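Local coordinates for teicoplanin pseudoaglycone deacetylases Orf2 (Actinoplanes teichomyceticus, PDB 3DFF), which probably removes the N-acetyl group from the sugar of teicoplanin pseudoaglycone as a zinc-dependent deacetylase in the biosynthesis of this lipoglycopeptide antibiotic, at residues R107-H112 and N122-D127; R58-W63 and S98-L103; G93-S98 and G134-D139; A166-A171 and G196-P201. All blocks are in the same frame, centred on the assembly; numbering follows the deposited sequence.

Contact 1: residues R107-H112 and N122-D127; sequences RWLTAH and NDHSPD
At the open end of the antiparallel pair of strands 110-111 and 120-121, Leu109 and Asn122 carry the backbone pairing one step further, just before the chain turns into helix 126-147. The Asn122 N-H points almost straight at Leu109 O (2.8 Å between Asn122 N and Leu109 O, 173° at the hydrogen). On one side of this bond the Leu109 side chain brings CD1 to the His124 ring, 3.7 Å from His124 CE1. His124 folds back toward its own chain: chi1 of 56° sets CG between the backbone N and the carbonyl carbon. From there His124 ND1 donates to Asn122 O at 2.8 Å, the oxygen lying in the plane of the ring.

Arg107 covers the outer flank. Its chain bends at chi3 (-61°) and lays one face of the guanidinium over Asn122 CB, while NE forms a salt bridge with Asp105. Two waters fill in toward Asp123: one donates to Asp123 O (2.8 Å) and accepts weakly from Arg107 NH2, the other accepts from Asp123 N at 3.0 Å.

His124 NE2 is hydrogen-bonded to Asp129 OD1, and both residues bind zinc in a crystal structure of this protein, though no metal occupies that site here. With both ring nitrogens hydrogen-bonded, one to a carbonyl and one to a carboxylate, the imidazole may be protonated in this metal-free state.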
loop_
_atom_site.group_PDB
_atom_site.type_symbol
_atom_site.label_atom_id
_atom_site.label_comp_id
_atom_site.label_asym_id
_atom_site.label_seq_id
_atom_site.Cartn_x
_atom_site.Cartn_y
_atom_site.Cartn_z
ATOM N N ARG A 107 -21.061 15.094 -2.239
ATOM C CA ARG A 107 -21.217 13.755 -2.817
ATOM C C ARG A 107 -20.117 12.836 -2.284
ATOM O O ARG A 107 -19.067 13.304 -1.860
ATOM C CB ARG A 107 -21.173 13.795 -4.344
ATOM C CG ARG A 107 -22.436 14.419 -4.988
ATOM C CD ARG A 107 -22.395 14.308 -6.504
ATOM N NE ARG A 107 -21.244 15.018 -7.055
ATOM C CZ ARG A 107 -20.612 14.676 -8.172
ATOM N NH1 ARG A 107 -21.007 13.628 -8.883
ATOM N NH2 ARG A 107 -19.568 15.391 -8.581
ATOM N N TRP A 108 -20.369 11.526 -2.281
ATOM C CA TRP A 108 -19.296 10.566 -2.008
ATOM C C TRP A 108 -18.274 10.617 -3.123
ATOM O O TRP A 108 -18.615 10.837 -4.296
ATOM C CB TRP A 108 -19.858 9.150 -1.956
ATOM C CG TRP A 108 -20.810 8.933 -0.818
ATOM C CD1 TRP A 108 -22.165 8.739 -0.912
ATOM C CD2 TRP A 108 -20.494 8.895 0.576
ATOM N NE1 TRP A 108 -22.702 8.583 0.338
ATOM C CE2 TRP A 108 -21.702 8.669 1.272
ATOM C CE3 TRP A 108 -19.302 9.016 1.310
ATOM C CZ2 TRP A 108 -21.752 8.556 2.661
ATOM C CZ3 TRP A 108 -19.351 8.926 2.694
ATOM C CH2 TRP A 108 -20.579 8.692 3.358
ATOM N N LEU A 109 -17.016 10.371 -2.783
ATOM C CA LEU A 109 -15.979 10.285 -3.794
ATOM C C LEU A 109 -16.206 9.079 -4.726
ATOM O O LEU A 109 -16.090 9.180 -5.954
ATOM C CB LEU A 109 -14.612 10.165 -3.110
ATOM C CG LEU A 109 -13.428 9.889 -4.031
ATOM C CD1 LEU A 109 -13.211 10.983 -5.063
ATOM C CD2 LEU A 109 -12.200 9.758 -3.167
ATOM N N THR A 110 -16.501 7.925 -4.125
ATOM C CA THR A 110 -16.623 6.674 -4.881
ATOM C C THR A 110 -18.091 6.229 -4.915
ATOM O O THR A 110 -18.817 6.353 -3.932
ATOM C CB THR A 110 -15.750 5.551 -4.264
ATOM O OG1 THR A 110 -16.221 5.291 -2.959
ATOM C CG2 THR A 110 -14.299 5.995 -4.158
ATOM N N ALA A 111 -18.518 5.716 -6.062
ATOM C CA ALA A 111 -19.912 5.328 -6.241
ATOM C C ALA A 111 -20.013 3.952 -6.858
ATOM O O ALA A 111 -19.163 3.575 -7.653
ATOM C CB ALA A 111 -20.627 6.340 -7.116
ATOM N N HIS A 112 -21.057 3.216 -6.485
ATOM C CA HIS A 112 -21.400 1.970 -7.161
ATOM C C HIS A 112 -22.312 2.277 -8.346
ATOM O O HIS A 112 -23.266 3.049 -8.222
ATOM C CB HIS A 112 -22.108 1.008 -6.206
ATOM C CG HIS A 112 -22.543 -0.270 -6.854
ATOM N ND1 HIS A 112 -21.664 -1.284 -7.161
ATOM C CD2 HIS A 112 -23.764 -0.692 -7.264
ATOM C CE1 HIS A 112 -22.323 -2.278 -7.731
ATOM N NE2 HIS A 112 -23.601 -1.950 -7.795
ATOM N N ASN A 122 -16.138 9.753 -8.664
ATOM C CA ASN A 122 -16.829 10.957 -9.116
ATOM C C ASN A 122 -15.860 12.066 -9.461
ATOM O O ASN A 122 -14.842 12.244 -8.797
ATOM C CB ASN A 122 -17.820 11.415 -8.044
ATOM C CG ASN A 122 -19.062 10.554 -8.006
ATOM O OD1 ASN A 122 -19.581 10.233 -6.942
ATOM N ND2 ASN A 122 -19.543 10.178 -9.180
ATOM N N ASP A 123 -16.152 12.814 -10.526
ATOM C CA ASP A 123 -15.244 13.858 -10.933
ATOM C C ASP A 123 -15.167 14.945 -9.870
ATOM O O ASP A 123 -16.160 15.233 -9.204
ATOM C CB ASP A 123 -15.690 14.431 -12.283
ATOM C CG ASP A 123 -15.458 13.456 -13.436
ATOM O OD1 ASP A 123 -14.301 12.999 -13.633
ATOM O OD2 ASP A 123 -16.434 13.183 -14.158
ATOM N N HIS A 124 -13.981 15.530 -9.709
ATOM C CA HIS A 124 -13.768 16.575 -8.714
ATOM C C HIS A 124 -12.546 17.431 -9.067
ATOM O O HIS A 124 -11.755 17.061 -9.939
ATOM C CB HIS A 124 -13.585 15.933 -7.330
ATOM C CG HIS A 124 -12.472 14.938 -7.285
ATOM N ND1 HIS A 124 -12.614 13.647 -7.749
ATOM C CD2 HIS A 124 -11.187 15.050 -6.871
ATOM C CE1 HIS A 124 -11.471 13.002 -7.604
ATOM N NE2 HIS A 124 -10.584 13.835 -7.090
ATOM N N SER A 125 -12.399 18.556 -8.367
ATOM C CA SER A 125 -11.410 19.577 -8.709
ATOM C C SER A 125 -9.960 19.135 -8.545
ATOM O O SER A 125 -9.663 18.322 -7.658
ATOM C CB SER A 125 -11.644 20.859 -7.894
ATOM O OG SER A 125 -11.264 20.714 -6.524
ATOM N N PRO A 126 -9.060 19.682 -9.395
ATOM C CA PRO A 126 -7.609 19.549 -9.218
ATOM C C PRO A 126 -7.211 19.837 -7.772
ATOM O O PRO A 126 -6.515 19.024 -7.136
ATOM C CB PRO A 126 -7.038 20.612 -10.168
ATOM C CG PRO A 126 -8.090 20.743 -11.259
ATOM C CD PRO A 126 -9.414 20.456 -10.611
ATOM N N ASP A 127 -7.703 20.954 -7.247
ATOM C CA ASP A 127 -7.342 21.422 -5.908
ATOM C C ASP A 127 -7.562 20.373 -4.812
ATOM O O ASP A 127 -6.717 20.211 -3.929
ATOM C CB ASP A 127 -8.112 22.701 -5.557
ATOM C CG ASP A 127 -7.705 23.888 -6.411
ATOM O OD1 ASP A 127 -6.753 23.771 -7.213
ATOM O OD2 ASP A 127 -8.339 24.954 -6.271
HETATM O O HOH W 1 -18.974 12.372 -11.315
HETATM O O HOH W 2 -17.503 17.567 -8.281
#

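Contact 2: residues R58-W63 and S98-L103; sequences RMHTIW and SIYRKL
Tyr100 meets His60 and Trp63 where the loop after strand 89-92 passes the C-terminal end of helix 54-62, in the Rossmann-like alpha/beta fold of the PIG-L family. From its CB the Tyr100 ring heads for the helix, with CG anti to the carbonyl carbon (chi1 -54°). The ring centre is covered on one face by CG1 of its own neighbour Ile99, 3.8 Å above the plane. Farther out, Tyr100 CE1 comes to 3.5 Å from His60 NE2. At the tip, Tyr100 OH hydrogen-bonds His60 NE2 at 2.7 Å, held at the edge of the imidazole near its plane. The two rings meet rim to rim, their planes 44° apart, and neither lies over the other. The same hydroxyl, Tyr100 OH, also touches the edge of the indole, 3.9 Å from Trp63 CZ3.

Ile99 runs out over the covered face of the phenol. Ile99 CD1 abuts the end of the helix, 3.8 Å from Trp63 CH2, just past its last turn, and 4.0 Å from CB of selenomethionine Met59. Tyr52 meets both the His60 and the Tyr100 ring, and Ala71 of helix 71-85 touches these two side chains and Trp63 as well. The contact adjoins the metal site: the Ile99 backbone N donates to Asp97 OD1, and Asp97 is a zinc ligand in a crystal structure of this protein. The other ring nitrogen of His60, ND1, is hydrogen-bonded to Pro67 O.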
loop_
_atom_site.group_PDB
_atom_site.type_symbol
_atom_site.label_atom_id
_atom_site.label_comp_id
_atom_site.label_asym_id
_atom_site.label_seq_id
_atom_site.Cartn_x
_atom_site.Cartn_y
_atom_site.Cartn_z
ATOM N N ARG A 58 -21.227 -2.144 0.454
ATOM C CA ARG A 58 -20.958 -3.285 -0.428
ATOM C C ARG A 58 -19.564 -3.867 -0.189
ATOM O O ARG A 58 -19.379 -5.091 -0.190
ATOM C CB ARG A 58 -21.128 -2.882 -1.900
ATOM C CG ARG A 58 -21.070 -4.050 -2.872
ATOM C CD ARG A 58 -21.039 -3.589 -4.314
ATOM N NE ARG A 58 -20.592 -4.652 -5.218
ATOM C CZ ARG A 58 -19.339 -4.805 -5.644
ATOM N NH1 ARG A 58 -18.388 -3.965 -5.250
ATOM N NH2 ARG A 58 -19.033 -5.798 -6.469
HETATM N N MSE A 59 -18.582 -2.997 0.016
HETATM C CA MSE A 59 -17.217 -3.451 0.280
HETATM C C MSE A 59 -17.152 -4.202 1.596
HETATM O O MSE A 59 -16.485 -5.244 1.699
HETATM C CB MSE A 59 -16.233 -2.280 0.309
HETATM C CG MSE A 59 -15.908 -1.694 -1.055
HETATM SE SE MSE A 59 -15.397 -3.007 -2.420
HETATM C CE MSE A 59 -14.475 -4.350 -1.313
ATOM N N HIS A 60 -17.843 -3.674 2.600
ATOM C CA HIS A 60 -17.854 -4.312 3.923
ATOM C C HIS A 60 -18.372 -5.741 3.819
ATOM O O HIS A 60 -17.819 -6.654 4.433
ATOM C CB HIS A 60 -18.661 -3.498 4.926
ATOM C CG HIS A 60 -18.057 -2.153 5.210
ATOM N ND1 HIS A 60 -18.721 -1.163 5.896
ATOM C CD2 HIS A 60 -16.843 -1.644 4.894
ATOM C CE1 HIS A 60 -17.944 -0.094 5.983
ATOM N NE2 HIS A 60 -16.794 -0.366 5.399
ATOM N N THR A 61 -19.425 -5.926 3.022
ATOM C CA THR A 61 -19.985 -7.250 2.770
ATOM C C THR A 61 -18.981 -8.185 2.088
ATOM O O THR A 61 -18.868 -9.360 2.466
ATOM C CB THR A 61 -21.293 -7.135 1.955
ATOM O OG1 THR A 61 -22.276 -6.454 2.762
ATOM C CG2 THR A 61 -21.813 -8.518 1.572
ATOM N N ILE A 62 -18.229 -7.659 1.117
ATOM C CA ILE A 62 -17.205 -8.426 0.410
ATOM C C ILE A 62 -16.086 -8.832 1.386
ATOM O O ILE A 62 -15.482 -9.914 1.255
ATOM C CB ILE A 62 -16.670 -7.617 -0.798
ATOM C CG1 ILE A 62 -17.727 -7.627 -1.914
ATOM C CG2 ILE A 62 -15.331 -8.156 -1.296
ATOM C CD1 ILE A 62 -17.483 -6.577 -2.991
ATOM N N TRP A 63 -15.857 -7.985 2.387
ATOM C CA TRP A 63 -14.839 -8.221 3.413
ATOM C C TRP A 63 -15.330 -9.121 4.545
ATOM O O TRP A 63 -14.622 -9.318 5.537
ATOM C CB TRP A 63 -14.369 -6.888 4.000
ATOM C CG TRP A 63 -13.623 -6.034 3.025
ATOM C CD1 TRP A 63 -12.986 -6.439 1.887
ATOM C CD2 TRP A 63 -13.389 -4.627 3.140
ATOM N NE1 TRP A 63 -12.387 -5.364 1.275
ATOM C CE2 TRP A 63 -12.617 -4.239 2.028
ATOM C CE3 TRP A 63 -13.755 -3.659 4.085
ATOM C CZ2 TRP A 63 -12.208 -2.921 1.827
ATOM C CZ3 TRP A 63 -13.362 -2.359 3.887
ATOM C CH2 TRP A 63 -12.598 -1.993 2.756
ATOM N N SER A 98 -10.543 5.840 0.229
ATOM C CA SER A 98 -11.392 6.393 -0.846
ATOM C C SER A 98 -12.871 6.055 -0.686
ATOM O O SER A 98 -13.703 6.881 -1.056
ATOM C CB SER A 98 -10.899 5.936 -2.217
ATOM O OG SER A 98 -10.913 4.521 -2.298
ATOM N N ILE A 99 -13.217 4.885 -0.134
ATOM C CA ILE A 99 -14.649 4.541 0.001
ATOM C C ILE A 99 -15.381 5.333 1.077
ATOM O O ILE A 99 -16.615 5.261 1.184
ATOM C CB ILE A 99 -14.902 3.028 0.199
ATOM C CG1 ILE A 99 -14.166 2.503 1.454
ATOM C CG2 ILE A 99 -14.516 2.272 -1.045
ATOM C CD1 ILE A 99 -14.631 1.065 1.874
ATOM N N TYR A 100 -14.636 6.088 1.880
ATOM C CA TYR A 100 -15.259 6.846 2.951
ATOM C C TYR A 100 -15.202 8.347 2.715
ATOM O O TYR A 100 -15.803 9.095 3.494
ATOM C CB TYR A 100 -14.607 6.542 4.313
ATOM C CG TYR A 100 -14.571 5.070 4.672
ATOM C CD1 TYR A 100 -15.760 4.297 4.729
ATOM C CD2 TYR A 100 -13.358 4.437 4.950
ATOM C CE1 TYR A 100 -15.723 2.952 5.063
ATOM C CE2 TYR A 100 -13.319 3.073 5.286
ATOM C CZ TYR A 100 -14.499 2.345 5.334
ATOM O OH TYR A 100 -14.440 0.995 5.646
ATOM N N ARG A 101 -14.462 8.779 1.688
ATOM C CA ARG A 101 -14.247 10.215 1.493
ATOM C C ARG A 101 -15.414 10.864 0.759
ATOM O O ARG A 101 -16.107 10.224 -0.023
ATOM C CB ARG A 101 -12.941 10.502 0.741
ATOM C CG ARG A 101 -11.686 10.078 1.526
ATOM C CD ARG A 101 -10.448 10.880 1.076
ATOM N NE ARG A 101 -10.056 10.714 -0.326
ATOM C CZ ARG A 101 -9.326 9.698 -0.778
ATOM N NH1 ARG A 101 -8.965 8.722 0.038
ATOM N NH2 ARG A 101 -8.982 9.632 -2.049
ATOM N N LYS A 102 -15.602 12.160 1.022
ATOM C CA LYS A 102 -16.582 12.980 0.321
ATOM C C LYS A 102 -15.921 14.063 -0.532
ATOM O O LYS A 102 -14.778 14.462 -0.263
ATOM C CB LYS A 102 -17.507 13.649 1.313
ATOM C CG LYS A 102 -18.524 12.692 1.903
ATOM C CD LYS A 102 -19.468 13.426 2.819
ATOM C CE LYS A 102 -20.532 12.502 3.369
ATOM N NZ LYS A 102 -21.421 13.242 4.306
ATOM N N LEU A 103 -16.651 14.512 -1.556
ATOM C CA LEU A 103 -16.228 15.620 -2.413
ATOM C C LEU A 103 -16.543 16.936 -1.742
ATOM O O LEU A 103 -17.380 16.984 -0.849
ATOM C CB LEU A 103 -16.956 15.563 -3.760
ATOM C CG LEU A 103 -16.776 14.308 -4.624
ATOM C CD1 LEU A 103 -17.459 14.486 -5.946
ATOM C CD2 LEU A 103 -15.305 13.980 -4.817
#

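Contact 3: residues G93-S98 and G134-D139; sequences GRFLDS and GEVADD
Arg94, at the start of the loop that follows strand 89-92, is joined to Asp139 and Glu135 by a salt-bridge network along one side of helix 126-147 in this alpha/beta fold. The two acids are one helical turn apart, so a single guanidinium spans both. It grips Asp139 side-on: Arg94 NE donates to Asp139 OD2 at 2.8 Å, and Arg94 NH2 to Asp139 OD1 at 3.1 Å, the latter from above the carboxylate plane. Arg94 NH2 gives a second bond, to Glu135 OE1 at 2.9 Å, and approaches that oxygen nearly along its C-O axis. Two nitrogens of the arginine thus serve three carboxylate oxygens, probably holding both acids ionised. Asp139 OD2 has a further donor in a water, 2.7 Å away, which in turn accepts from the backbone N of Arg94 at 3.1 Å.

Phe95 packs beneath this polar layer. With Arg94 chi1 at 71°, Arg94 CG sits over the centre of one Phe95 face, while Val136 CG2 makes a CH-pi contact with the other, 3.7 Å from the centroid and 7° off the normal. Tyr41 of strand 37-42 closes on both Phe95 and Asp139. The loop runs on to Asp97, which binds zinc in a crystal structure of this protein but holds none here. There Asp97 OD1 accepts from the backbone N of Ile99, and the backbone N of Ser98 donates to Asp163 OD2.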
loop_
_atom_site.group_PDB
_atom_site.type_symbol
_atom_site.label_atom_id
_atom_site.label_comp_id
_atom_site.label_asym_id
_atom_site.label_seq_id
_atom_site.Cartn_x
_atom_site.Cartn_y
_atom_site.Cartn_z
ATOM N N GLY A 93 -2.372 5.723 10.291
ATOM C CA GLY A 93 -2.619 7.121 9.939
ATOM C C GLY A 93 -4.083 7.528 10.028
ATOM O O GLY A 93 -4.954 6.685 10.318
ATOM N N ARG A 94 -4.328 8.811 9.758
ATOM C CA ARG A 94 -5.611 9.463 9.993
ATOM C C ARG A 94 -6.481 9.591 8.741
ATOM O O ARG A 94 -7.621 10.042 8.829
ATOM C CB ARG A 94 -5.360 10.888 10.537
ATOM C CG ARG A 94 -4.804 11.852 9.518
ATOM C CD ARG A 94 -4.640 13.241 10.141
ATOM N NE ARG A 94 -3.708 14.068 9.397
ATOM C CZ ARG A 94 -4.036 15.033 8.547
ATOM N NH1 ARG A 94 -5.312 15.328 8.280
ATOM N NH2 ARG A 94 -3.059 15.712 7.963
ATOM N N PHE A 95 -5.965 9.205 7.577
ATOM C CA PHE A 95 -6.662 9.516 6.328
ATOM C C PHE A 95 -7.709 8.490 5.981
ATOM O O PHE A 95 -7.501 7.301 6.197
ATOM C CB PHE A 95 -5.655 9.677 5.187
ATOM C CG PHE A 95 -4.682 10.781 5.452
ATOM C CD1 PHE A 95 -5.026 12.100 5.188
ATOM C CD2 PHE A 95 -3.459 10.504 6.071
ATOM C CE1 PHE A 95 -4.141 13.144 5.501
ATOM C CE2 PHE A 95 -2.569 11.544 6.401
ATOM C CZ PHE A 95 -2.897 12.849 6.083
ATOM N N LEU A 96 -8.824 8.967 5.426
ATOM C CA LEU A 96 -9.922 8.074 5.097
ATOM C C LEU A 96 -9.703 7.385 3.757
ATOM O O LEU A 96 -9.459 8.045 2.742
ATOM C CB LEU A 96 -11.227 8.877 5.014
ATOM C CG LEU A 96 -11.790 9.385 6.337
ATOM C CD1 LEU A 96 -13.038 10.231 6.052
ATOM C CD2 LEU A 96 -12.125 8.282 7.271
ATOM N N ASP A 97 -9.877 6.064 3.761
ATOM C CA ASP A 97 -9.901 5.300 2.520
ATOM C C ASP A 97 -10.857 5.955 1.513
ATOM O O ASP A 97 -11.871 6.513 1.905
ATOM C CB ASP A 97 -10.367 3.876 2.780
ATOM C CG ASP A 97 -10.222 3.006 1.543
ATOM O OD1 ASP A 97 -10.984 3.177 0.559
ATOM O OD2 ASP A 97 -9.307 2.194 1.525
ATOM N N SER A 98 -10.543 5.840 0.229
ATOM C CA SER A 98 -11.392 6.393 -0.846
ATOM C C SER A 98 -12.871 6.055 -0.686
ATOM O O SER A 98 -13.703 6.881 -1.056
ATOM C CB SER A 98 -10.899 5.936 -2.217
ATOM O OG SER A 98 -10.913 4.521 -2.298
ATOM N N GLY A 134 -0.958 17.003 -0.240
ATOM C CA GLY A 134 -0.250 17.932 0.650
ATOM C C GLY A 134 -0.375 17.554 2.116
ATOM O O GLY A 134 0.609 17.568 2.864
ATOM N N GLU A 135 -1.587 17.206 2.540
ATOM C CA GLU A 135 -1.814 16.779 3.912
ATOM C C GLU A 135 -1.056 15.504 4.235
ATOM O O GLU A 135 -0.459 15.392 5.296
ATOM C CB GLU A 135 -3.303 16.575 4.174
ATOM C CG GLU A 135 -4.119 17.866 4.105
ATOM C CD GLU A 135 -4.115 18.652 5.394
ATOM O OE1 GLU A 135 -3.693 18.105 6.441
ATOM O OE2 GLU A 135 -4.553 19.824 5.366
ATOM N N VAL A 136 -1.094 14.527 3.328
ATOM C CA VAL A 136 -0.381 13.287 3.574
ATOM C C VAL A 136 1.120 13.564 3.670
ATOM O O VAL A 136 1.797 12.992 4.532
ATOM C CB VAL A 136 -0.671 12.243 2.478
ATOM C CG1 VAL A 136 0.123 10.961 2.731
ATOM C CG2 VAL A 136 -2.172 11.919 2.458
ATOM N N ALA A 137 1.622 14.413 2.772
ATOM C CA ALA A 137 3.036 14.797 2.774
ATOM C C ALA A 137 3.426 15.434 4.116
ATOM O O ALA A 137 4.500 15.157 4.639
ATOM C CB ALA A 137 3.325 15.728 1.635
ATOM N N ASP A 138 2.534 16.257 4.673
ATOM C CA ASP A 138 2.772 16.882 5.989
ATOM C C ASP A 138 2.983 15.813 7.050
ATOM O O ASP A 138 3.942 15.868 7.837
ATOM C CB ASP A 138 1.595 17.776 6.412
ATOM C CG ASP A 138 1.502 19.075 5.626
ATOM O OD1 ASP A 138 2.391 19.377 4.799
ATOM O OD2 ASP A 138 0.512 19.823 5.843
ATOM N N ASP A 139 2.064 14.846 7.104
ATOM C CA ASP A 139 2.141 13.766 8.077
ATOM C C ASP A 139 3.392 12.903 7.896
ATOM O O ASP A 139 4.029 12.511 8.875
ATOM C CB ASP A 139 0.869 12.908 8.035
ATOM C CG ASP A 139 -0.287 13.562 8.762
ATOM O OD1 ASP A 139 -0.279 14.796 8.910
ATOM O OD2 ASP A 139 -1.187 12.836 9.205
HETATM O O HOH W 3 -1.592 10.163 9.546
#

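Contact 4: residues A166-A171 and G196-P201; sequences ATRDAA and GAVELP
The guanidinium of Arg168 is the flat group at the centre of this contact: Leu200 CD2 lies over one of its faces, and a water and the carboxylate of Asp169 stand at its edge in the plane. Arg168 and Asp169 belong to helix 162-178 of the alpha/beta fold, whose first turn bears the zinc ligand His164, and the partner is the loop between strands 182-185 and 204-211.

Arg168 CG stands anti to the backbone N (chi1 174°) and the chain then bends at chi3 (65°), which brings the guanidinium back beside the neighbouring acid. Arg168 NE and Arg168 NH2 both donate to the same oxygen, Asp169 OD1, each at 3.0 Å and from the same face of the carboxylate. This ion pair, with the NH1 bond to Ala156 O just after strand 151-155, helps fix the guanidinium's rotation. Because the arginine is buried, its charge is probably balanced mainly by Asp169.

The loop meets this pair mostly through carbon. Leu200 crosses the arginine at about a right angle, Leu200 CD2 lying 3.6 Å from Arg168 CD. Val198 slides past in the opposite sense, its CB 3.8 Å from Arg168 NH1. Glu199 O is close to NH2 but badly angled for a direct bond. A water makes the link instead, accepting from Arg168 NH2 at 3.0 Å and donating to Glu199 O at 2.7 Å. Farther along the loop, the ring of Pro201 abuts the carboxylate, with its CG 3.3 Å from Asp169 OD1.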
loop_
_atom_site.group_PDB
_atom_site.type_symbol
_atom_site.label_atom_id
_atom_site.label_comp_id
_atom_site.label_asym_id
_atom_site.label_seq_id
_atom_site.Cartn_x
_atom_site.Cartn_y
_atom_site.Cartn_z
ATOM N N ALA A 166 -1.787 8.818 -4.378
ATOM C CA ALA A 166 -1.639 9.881 -3.353
ATOM C C ALA A 166 -0.522 9.555 -2.365
ATOM O O ALA A 166 0.276 10.432 -2.008
ATOM C CB ALA A 166 -2.943 10.077 -2.609
ATOM N N THR A 167 -0.449 8.298 -1.930
ATOM C CA THR A 167 0.568 7.869 -0.975
ATOM C C THR A 167 1.953 8.025 -1.591
ATOM O O THR A 167 2.873 8.579 -0.969
ATOM C CB THR A 167 0.326 6.402 -0.578
ATOM O OG1 THR A 167 -0.936 6.317 0.108
ATOM C CG2 THR A 167 1.441 5.902 0.337
ATOM N N ARG A 168 2.092 7.522 -2.816
ATOM C CA ARG A 168 3.372 7.506 -3.495
ATOM C C ARG A 168 3.862 8.929 -3.692
ATOM O O ARG A 168 4.996 9.252 -3.330
ATOM C CB ARG A 168 3.264 6.769 -4.828
ATOM C CG ARG A 168 4.550 6.845 -5.670
ATOM C CD ARG A 168 4.260 6.571 -7.131
ATOM N NE ARG A 168 3.406 7.609 -7.719
ATOM C CZ ARG A 168 2.685 7.450 -8.824
ATOM N NH1 ARG A 168 2.681 6.288 -9.484
ATOM N NH2 ARG A 168 1.935 8.450 -9.259
ATOM N N ASP A 169 2.995 9.785 -4.231
ATOM C CA ASP A 169 3.374 11.172 -4.533
ATOM C C ASP A 169 3.747 11.898 -3.230
ATOM O O ASP A 169 4.793 12.535 -3.153
ATOM C CB ASP A 169 2.248 11.901 -5.276
ATOM C CG ASP A 169 2.026 11.361 -6.693
ATOM O OD1 ASP A 169 2.776 10.461 -7.152
ATOM O OD2 ASP A 169 1.122 11.870 -7.384
ATOM N N ALA A 170 2.909 11.780 -2.210
ATOM C CA ALA A 170 3.200 12.426 -0.913
ATOM C C ALA A 170 4.549 11.956 -0.347
ATOM O O ALA A 170 5.332 12.763 0.160
ATOM C CB ALA A 170 2.110 12.129 0.079
ATOM N N ALA A 171 4.811 10.652 -0.418
ATOM C CA ALA A 171 6.107 10.118 0.045
ATOM C C ALA A 171 7.291 10.674 -0.765
ATOM O O ALA A 171 8.351 10.972 -0.185
ATOM C CB ALA A 171 6.117 8.585 0.029
ATOM N N GLY A 196 2.964 -2.525 -15.580
ATOM C CA GLY A 196 4.058 -2.185 -14.682
ATOM C C GLY A 196 4.504 -0.735 -14.782
ATOM O O GLY A 196 5.052 -0.189 -13.825
ATOM N N ALA A 197 4.254 -0.103 -15.925
ATOM C CA ALA A 197 4.706 1.280 -16.135
ATOM C C ALA A 197 3.881 2.249 -15.293
ATOM O O ALA A 197 2.668 2.085 -15.172
ATOM C CB ALA A 197 4.631 1.651 -17.615
ATOM N N VAL A 198 4.547 3.233 -14.686
ATOM C CA VAL A 198 3.861 4.289 -13.940
ATOM C C VAL A 198 4.376 5.679 -14.322
ATOM O O VAL A 198 5.505 5.833 -14.797
ATOM C CB VAL A 198 3.941 4.105 -12.379
ATOM C CG1 VAL A 198 3.180 2.858 -11.924
ATOM C CG2 VAL A 198 5.382 4.076 -11.884
ATOM N N GLU A 199 3.521 6.676 -14.135
ATOM C CA GLU A 199 3.881 8.061 -14.387
ATOM C C GLU A 199 4.105 8.706 -13.021
ATOM O O GLU A 199 3.182 8.799 -12.210
ATOM C CB GLU A 199 2.755 8.767 -15.166
ATOM C CG GLU A 199 2.869 10.311 -15.248
ATOM C CD GLU A 199 3.458 10.824 -16.566
ATOM O OE1 GLU A 199 4.023 11.954 -16.575
ATOM O OE2 GLU A 199 3.356 10.110 -17.592
ATOM N N LEU A 200 5.343 9.129 -12.772
ATOM C CA LEU A 200 5.715 9.783 -11.522
ATOM C C LEU A 200 5.547 11.304 -11.646
ATOM O O LEU A 200 5.505 11.830 -12.750
ATOM C CB LEU A 200 7.169 9.445 -11.181
ATOM C CG LEU A 200 7.466 7.965 -10.901
ATOM C CD1 LEU A 200 8.938 7.758 -10.609
ATOM C CD2 LEU A 200 6.620 7.411 -9.732
ATOM N N PRO A 201 5.464 12.017 -10.509
ATOM C CA PRO A 201 5.440 13.486 -10.616
ATOM C C PRO A 201 6.706 14.022 -11.252
ATOM O O PRO A 201 7.767 13.403 -11.129
ATOM C CB PRO A 201 5.339 13.964 -9.160
ATOM C CG PRO A 201 4.864 12.760 -8.379
ATOM C CD PRO A 201 5.373 11.548 -9.117
HETATM O O HOH W 4 0.522 8.467 -11.864
#

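Contacts 1, 2 and 3 meet along the loop after strand 89-92. Contacts 2 and 3 share Ser98 and are tied by Arg101 NH1, 2.8 Å from Leu96 O, while Leu109 N of contact 1 lies 2.9 Å from Arg101 O of contact 2. Contact 4 touches only contact 3, where Val136 CG1 is 3.5 Å from Ala170 CB as helices 126-147 and 162-178 pack together. The bound zinc, held by His16, Asp19 and His164, is about 9 Å from the side chain of Trp63 in contact 2, about 11 Å from that of Arg168 in contact 4, and about 13 Å from the side chains of Phe95 in contact 3 and Leu109 in contact 1.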